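Local coordinates for bifunctional protein PutA (Bdellovibrio bacteriovorus, PDB 5UR2) that probably oxidises proline to glutamate in two steps, with a flavin-dependent proline dehydrogenase and an NAD-dependent L-glutamate gamma-semialdehyde dehydrogenase on one chain, at residues Asp331-Tyr334 with Glu335-Lys339; Asp278-Glu281 with Asp282-Leu286; Cys363-Tyr366 with Ala367-Asn371. All blocks are in the same frame, centred on the assembly; numbering follows the deposited sequence.

Contact 1: residues Asp331-Tyr334 with Glu335-Lys339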
loop_
_atom_site.group_PDB
_atom_site.type_symbol
_atom_site.label_atom_id
_atom_site.label_comp_id
_atom_site.label_asym_id
_atom_site.label_seq_id
_atom_site.Cartn_x
_atom_site.Cartn_y
_atom_site.Cartn_z
ATOM N N ASP B 331 -11.678 24.579 37.484
ATOM C CA ASP B 331 -11.577 25.432 38.663
ATOM C C ASP B 331 -12.613 26.552 38.603
ATOM O O ASP B 331 -13.363 26.776 39.562
ATOM C CB ASP B 331 -10.172 26.037 38.758
ATOM C CG ASP B 331 -9.079 25.000 39.071
ATOM O OD1 ASP B 331 -9.377 23.866 39.517
ATOM O OD2 ASP B 331 -7.896 25.348 38.879
ATOM N N ALA B 332 -12.714 27.225 37.452
ATOM C CA ALA B 332 -13.635 28.353 37.336
ATOM C C ALA B 332 -15.074 27.897 37.504
ATOM O O ALA B 332 -15.876 28.569 38.166
ATOM C CB ALA B 332 -13.455 29.065 35.991
ATOM N N ASN B 333 -15.417 26.754 36.906
ATOM C CA ASN B 333 -16.760 26.214 37.060
ATOM C C ASN B 333 -17.018 25.786 38.505
ATOM O O ASN B 333 -18.137 25.934 39.010
ATOM C CB ASN B 333 -16.951 25.033 36.103
ATOM C CG ASN B 333 -18.380 24.583 36.041
ATOM O OD1 ASN B 333 -19.245 25.320 35.553
ATOM N ND2 ASN B 333 -18.656 23.384 36.535
ATOM N N TYR B 334 -15.996 25.253 39.186
ATOM C CA TYR B 334 -16.146 24.914 40.601
ATOM C C TYR B 334 -16.553 26.147 41.396
ATOM O O TYR B 334 -17.515 26.114 42.175
ATOM C CB TYR B 334 -14.843 24.330 41.154
ATOM C CG TYR B 334 -14.969 23.707 42.534
ATOM C CD1 TYR B 334 -15.116 24.493 43.677
ATOM C CD2 TYR B 334 -14.910 22.326 42.690
ATOM C CE1 TYR B 334 -15.238 23.914 44.946
ATOM C CE2 TYR B 334 -15.020 21.739 43.930
ATOM C CZ TYR B 334 -15.183 22.533 45.062
ATOM O OH TYR B 334 -15.299 21.917 46.287
ATOM N N GLU B 335 -15.835 27.252 41.197
ATOM C CA GLU B 335 -16.139 28.454 41.962
ATOM C C GLU B 335 -17.526 28.990 41.615
ATOM O O GLU B 335 -18.268 29.424 42.504
ATOM C CB GLU B 335 -15.031 29.495 41.756
ATOM C CG GLU B 335 -13.711 29.049 42.391
ATOM C CD GLU B 335 -12.569 30.069 42.328
ATOM O OE1 GLU B 335 -12.802 31.269 42.095
ATOM O OE2 GLU B 335 -11.413 29.645 42.526
ATOM N N LEU B 336 -17.911 28.923 40.341
ATOM C CA LEU B 336 -19.252 29.351 39.945
ATOM C C LEU B 336 -20.321 28.496 40.629
ATOM O O LEU B 336 -21.306 29.019 41.161
ATOM C CB LEU B 336 -19.376 29.282 38.415
ATOM C CG LEU B 336 -20.745 29.582 37.801
ATOM C CD1 LEU B 336 -21.008 31.109 37.844
ATOM C CD2 LEU B 336 -20.877 29.050 36.383
ATOM N N CYS B 337 -20.142 27.167 40.611
ATOM C CA CYS B 337 -21.075 26.282 41.303
ATOM C C CYS B 337 -21.103 26.556 42.803
ATOM O O CYS B 337 -22.180 26.588 43.421
ATOM C CB CYS B 337 -20.706 24.821 41.041
ATOM S SG CYS B 337 -21.038 24.289 39.343
ATOM N N ALA B 338 -19.925 26.743 43.407
ATOM C CA ALA B 338 -19.854 26.983 44.843
ATOM C C ALA B 338 -20.618 28.249 45.229
ATOM O O ALA B 338 -21.394 28.252 46.189
ATOM C CB ALA B 338 -18.392 27.045 45.290
ATOM N N LYS B 339 -20.428 29.333 44.472
ATOM C CA LYS B 339 -21.145 30.570 44.772
ATOM C C LYS B 339 -22.655 30.350 44.713
ATOM O O LYS B 339 -23.392 30.820 45.592
ATOM C CB LYS B 339 -20.711 31.684 43.809
#
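N333 and C337 sit one helical turn apart, and the amide nitrogen ND2 of N333 lies 3.8 Å from SG of C337. N333 throws its CG anti to the backbone N (chi1 -170°), which brings the amide out beside the thiol of C337. There OD1 of N333 reaches only the fringe of L336, 4.2 Å from its CD2, the two side chains crossing at a slant. The amide is held from outside: ND2 of N333 bonds to the carbonyl O of A274.

Y334 takes a similar first torsion, but its ring leaves by another flank. A338 meets it loosely and obliquely, CB of A338 standing 4.5 Å from CD1 of Y334, while the Y334 hydroxyl bonds to the carbonyl O of L301. E335 runs the other way, back along the helix, and CG of E335 rests 3.6 Å from O of D331; its carboxylate is engaged by R358.

Beneath these side chains run the regular i to i+4 bonds, among them N of C337 to O of N333 at 2.8 Å and nearly straight (170°). D331 extends toward the modified flavin, and its two carboxylate oxygens are paired with K303 and K327. This is a barrel helix of the proline dehydrogenase TIM barrel, helix 327-343, its N-terminal part bordering the FAD pocket.

Contact 2: residues Asp278-Glu281 with Asp282-Leu286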
loop_
_atom_site.group_PDB
_atom_site.type_symbol
_atom_site.label_atom_id
_atom_site.label_comp_id
_atom_site.label_asym_id
_atom_site.label_seq_id
_atom_site.Cartn_x
_atom_site.Cartn_y
_atom_site.Cartn_z
ATOM N N ASP B 278 -21.886 19.919 32.101
ATOM C CA ASP B 278 -23.285 20.127 32.454
ATOM C C ASP B 278 -23.506 20.248 33.955
ATOM O O ASP B 278 -24.652 20.305 34.407
ATOM C CB ASP B 278 -24.169 19.020 31.839
ATOM C CG ASP B 278 -23.854 17.628 32.356
ATOM O OD1 ASP B 278 -23.099 17.494 33.346
ATOM O OD2 ASP B 278 -24.376 16.653 31.755
ATOM N N SER B 279 -22.432 20.373 34.727
ATOM C CA SER B 279 -22.568 20.350 36.172
ATOM C C SER B 279 -23.232 21.618 36.721
ATOM O O SER B 279 -23.965 21.547 37.720
ATOM C CB SER B 279 -21.190 20.109 36.794
ATOM O OG SER B 279 -20.227 21.060 36.324
ATOM N N PHE B 280 -22.992 22.785 36.119
ATOM C CA PHE B 280 -23.681 23.966 36.640
ATOM C C PHE B 280 -25.184 23.863 36.405
ATOM O O PHE B 280 -25.977 24.252 37.265
ATOM C CB PHE B 280 -23.106 25.257 36.042
ATOM C CG PHE B 280 -23.751 26.519 36.574
ATOM C CD1 PHE B 280 -23.722 26.813 37.940
ATOM C CD2 PHE B 280 -24.323 27.449 35.707
ATOM C CE1 PHE B 280 -24.315 27.991 38.443
ATOM C CE2 PHE B 280 -24.896 28.620 36.184
ATOM C CZ PHE B 280 -24.897 28.900 37.563
ATOM N N GLU B 281 -25.600 23.322 35.261
ATOM C CA GLU B 281 -27.031 23.115 35.050
ATOM C C GLU B 281 -27.605 22.127 36.061
ATOM O O GLU B 281 -28.723 22.326 36.556
ATOM C CB GLU B 281 -27.305 22.659 33.624
ATOM C CG GLU B 281 -27.230 23.795 32.608
ATOM C CD GLU B 281 -27.067 23.296 31.171
ATOM O OE1 GLU B 281 -25.961 22.843 30.796
ATOM O OE2 GLU B 281 -28.061 23.363 30.420
ATOM N N ASP B 282 -26.852 21.064 36.390
ATOM C CA ASP B 282 -27.308 20.120 37.416
ATOM C C ASP B 282 -27.390 20.778 38.789
ATOM O O ASP B 282 -28.285 20.459 39.574
ATOM C CB ASP B 282 -26.399 18.892 37.497
ATOM C CG ASP B 282 -26.541 17.962 36.293
ATOM O OD1 ASP B 282 -27.596 17.968 35.616
ATOM O OD2 ASP B 282 -25.578 17.212 36.025
ATOM N N VAL B 283 -26.438 21.659 39.119
ATOM C CA VAL B 283 -26.495 22.371 40.398
ATOM C C VAL B 283 -27.768 23.205 40.487
ATOM O O VAL B 283 -28.468 23.204 41.503
ATOM C CB VAL B 283 -25.241 23.248 40.577
ATOM C CG1 VAL B 283 -25.437 24.261 41.711
ATOM C CG2 VAL B 283 -23.994 22.386 40.806
ATOM N N LYS B 284 -28.095 23.923 39.422
ATOM C CA LYS B 284 -29.309 24.722 39.429
ATOM C C LYS B 284 -30.534 23.827 39.526
ATOM O O LYS B 284 -31.505 24.148 40.226
ATOM C CB LYS B 284 -29.358 25.600 38.174
ATOM C CG LYS B 284 -28.284 26.701 38.198
ATOM C CD LYS B 284 -27.999 27.290 36.827
ATOM C CE LYS B 284 -28.988 28.411 36.505
ATOM N NZ LYS B 284 -30.083 28.026 35.578
ATOM N N SER B 285 -30.497 22.689 38.831
ATOM C CA SER B 285 -31.640 21.791 38.808
ATOM C C SER B 285 -31.846 21.129 40.171
ATOM O O SER B 285 -32.978 21.024 40.654
ATOM C CB SER B 285 -31.434 20.769 37.686
ATOM O OG SER B 285 -32.484 19.839 37.655
ATOM N N LEU B 286 -30.758 20.721 40.830
ATOM C CA LEU B 286 -30.862 20.169 42.183
ATOM C C LEU B 286 -31.347 21.206 43.196
ATOM O O LEU B 286 -32.003 20.844 44.181
ATOM C CB LEU B 286 -29.520 19.590 42.619
ATOM C CG LEU B 286 -29.123 18.241 42.002
ATOM C CD1 LEU B 286 -27.634 17.964 42.241
ATOM C CD2 LEU B 286 -29.954 17.142 42.624
#
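D278 and D282 bring two carboxylates together at the start of helix 279-293, the helix of the beta-alpha-beta unit between strands 268-273 and 298-302 of the proline dehydrogenase barrel: OD1 of D278 is 3.7 Å from OD2 of D282, with the two planes turned 51° apart. D278 holds the N-cap position, yet its side chain caps nothing. Its CG is wedged between the backbone N and the carbonyl carbon, and OD2 bonds to the hydroxyl of Y243. The main chain does make the first helical turn, N of D282 bonding to O of D278.

S279 turns its hydroxyl back to the carbonyl O of L276. Its own carbonyl accepts N of V283 at 2.8 Å, and the valine branch CG2 packs against that same O of S279 at 3.2 Å.

F280 carries the main side-chain contact. With CG anti to the backbone N (chi1 -178°), the ring comes to lie beside the lysine one turn on, and the aliphatic chain of K284 crosses over one face. CD of K284 stands 3.7 Å from the ring centroid, 23° off the normal, as a CH-pi contact; it sits toward the rim, 3.4 Å from CE2 of F280. The bend of the lysine at chi3 and chi4 lifts NZ away from the ring, up and out past its rim. L336 of helix 327-343 also touches F280.

E281 contributes through its backbone, its O accepting N of S285 at 2.9 Å while CB of S285 rests against the same oxygen.

The chemistry divides the turn in two. K246 forms salt bridges with both D278 and D282, which probably offsets the repulsion between neighbouring carboxylates, whereas K284 uses its methylenes rather than its ammonium group to meet F280.

Contact 3: residues Cys363-Tyr366 with Ala367-Asn371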
loop_
_atom_site.group_PDB
_atom_site.type_symbol
_atom_site.label_atom_id
_atom_site.label_comp_id
_atom_site.label_asym_id
_atom_site.label_seq_id
_atom_site.Cartn_x
_atom_site.Cartn_y
_atom_site.Cartn_z
ATOM N N CYS B 363 -13.961 29.817 48.223
ATOM C CA CYS B 363 -15.166 29.418 48.935
ATOM C C CYS B 363 -15.317 30.196 50.241
ATOM O O CYS B 363 -16.413 30.668 50.568
ATOM C CB CYS B 363 -15.142 27.919 49.198
ATOM S SG CYS B 363 -15.322 26.894 47.713
ATOM N N MET B 364 -14.224 30.358 50.987
ATOM C CA MET B 364 -14.306 31.065 52.262
ATOM C C MET B 364 -14.817 32.478 52.066
ATOM O O MET B 364 -15.674 32.948 52.823
ATOM C CB MET B 364 -12.942 31.107 52.948
ATOM C CG MET B 364 -12.441 29.778 53.466
ATOM S SD MET B 364 -10.752 29.923 54.076
ATOM C CE MET B 364 -10.463 28.232 54.583
ATOM N N LEU B 365 -14.285 33.176 51.060
ATOM C CA LEU B 365 -14.654 34.568 50.832
ATOM C C LEU B 365 -16.092 34.678 50.343
ATOM O O LEU B 365 -16.864 35.516 50.833
ATOM C CB LEU B 365 -13.690 35.211 49.826
ATOM C CG LEU B 365 -12.589 36.072 50.439
ATOM C CD1 LEU B 365 -13.173 37.301 51.106
ATOM C CD2 LEU B 365 -11.826 35.254 51.453
ATOM N N TYR B 366 -16.472 33.822 49.389
ATOM C CA TYR B 366 -17.840 33.828 48.885
ATOM C C TYR B 366 -18.824 33.604 50.027
ATOM O O TYR B 366 -19.878 34.258 50.097
ATOM C CB TYR B 366 -18.012 32.753 47.802
ATOM C CG TYR B 366 -17.191 32.970 46.537
ATOM C CD1 TYR B 366 -16.895 34.247 46.058
ATOM C CD2 TYR B 366 -16.673 31.884 45.848
ATOM C CE1 TYR B 366 -16.118 34.426 44.887
ATOM C CE2 TYR B 366 -15.892 32.050 44.695
ATOM C CZ TYR B 366 -15.622 33.315 44.214
ATOM O OH TYR B 366 -14.848 33.443 43.069
ATOM N N ALA B 367 -18.479 32.705 50.957
ATOM C CA ALA B 367 -19.314 32.535 52.142
ATOM C C ALA B 367 -19.335 33.808 52.980
ATOM O O ALA B 367 -20.389 34.210 53.486
ATOM C CB ALA B 367 -18.827 31.346 52.975
ATOM N N GLU B 368 -18.181 34.464 53.136
ATOM C CA GLU B 368 -18.127 35.640 54.005
ATOM C C GLU B 368 -18.876 36.819 53.401
ATOM O O GLU B 368 -19.523 37.579 54.124
ATOM C CB GLU B 368 -16.678 36.024 54.307
ATOM C CG GLU B 368 -16.020 35.086 55.301
ATOM C CD GLU B 368 -14.510 35.217 55.353
ATOM O OE1 GLU B 368 -13.979 36.261 54.903
ATOM O OE2 GLU B 368 -13.862 34.263 55.846
ATOM N N LYS B 369 -18.802 36.991 52.081
ATOM C CA LYS B 369 -19.548 38.074 51.455
ATOM C C LYS B 369 -21.056 37.882 51.585
ATOM O O LYS B 369 -21.796 38.867 51.488
ATOM C CB LYS B 369 -19.156 38.210 49.984
ATOM C CG LYS B 369 -17.717 38.691 49.765
ATOM C CD LYS B 369 -17.458 40.046 50.431
ATOM C CE LYS B 369 -16.019 40.536 50.233
ATOM N NZ LYS B 369 -15.710 41.783 51.006
ATOM N N LEU B 370 -21.521 36.648 51.821
ATOM C CA LEU B 370 -22.935 36.344 52.024
ATOM C C LEU B 370 -23.331 36.307 53.495
ATOM O O LEU B 370 -24.459 35.912 53.808
ATOM C CB LEU B 370 -23.297 35.007 51.364
ATOM C CG LEU B 370 -23.107 34.994 49.851
ATOM C CD1 LEU B 370 -23.203 33.577 49.263
ATOM C CD2 LEU B 370 -24.111 35.946 49.209
ATOM N N ASN B 371 -22.428 36.695 54.400
ATOM C CA ASN B 371 -22.661 36.676 55.845
ATOM C C ASN B 371 -23.049 35.284 56.342
ATOM O O ASN B 371 -23.778 35.138 57.329
ATOM C CB ASN B 371 -23.717 37.712 56.236
ATOM C CG ASN B 371 -23.298 39.113 55.877
ATOM O OD1 ASN B 371 -22.207 39.559 56.234
ATOM N ND2 ASN B 371 -24.141 39.804 55.119
#
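Backbone bonds dominate where M364, L365 and Y366 meet E368, K369 and L370, near the end of helix 357-369, and only the last i to i+4 bond, L370 to Y366, is weak. N of K369 binds O of L365 at 2.7 Å, with an N-H...O angle of 163°. One residue further, N of L370 reaches O of Y366 only at 3.4 Å and 134°. The chain then turns in a Schellman motif: N of N371 bonds to O of E368, N of I372 returns to O of A367, and N371, at positive phi, is the C-prime residue.

Close packing of carbon against carbonyl oxygen accompanies these bonds. CG of E368 lies 3.3 Å from O of M364, put there by a first torsion that sets CG anti to its own carbonyl carbon (chi1 -75°). In the last turn, CG of L370 comes equally near O of Y366, 3.3 Å away, and sits off the end of the carbonyl to which its own N-H bonds only weakly.

Contacts between side chains are few and loose. L365 and E368 cross on a slant, OE1 of E368 standing 4.0 Å from CD1 of L365, and CE of K369 is 4.4 Å from that same methyl.

The polar ends look elsewhere: E368 pairs with R13 and K369 with Q9, both on helix 6-22. Within the turn, then, K369 offers carbon atoms, and E368 offers CB and CG to O of M364 besides its loose OE1 contact, while their charged groups tie the closing end of this barrel helix to the N-terminal helix.

Contact 1 lies on the middle one of three neighbouring helices of the TIM barrel. Toward contact 2, about 12 Å away between centres, ND2 of N333 lies 2.8 Å from OG of S279 in a weak hydrogen bond, and SG of C337 packs on CG2 of V283. Toward contact 3, about 13 Å away, OE1 of E335 lies 3.1 Å from OH of Y366, probably a hydrogen bond, while SG of C363 packs on CB of A338. Contacts 2 and 3 do not touch, their nearest atoms about 11 Å apart. D331 of contact 1 reaches the modified flavin, at about 4 Å; S279 and C363 each remain about 10 Å from it.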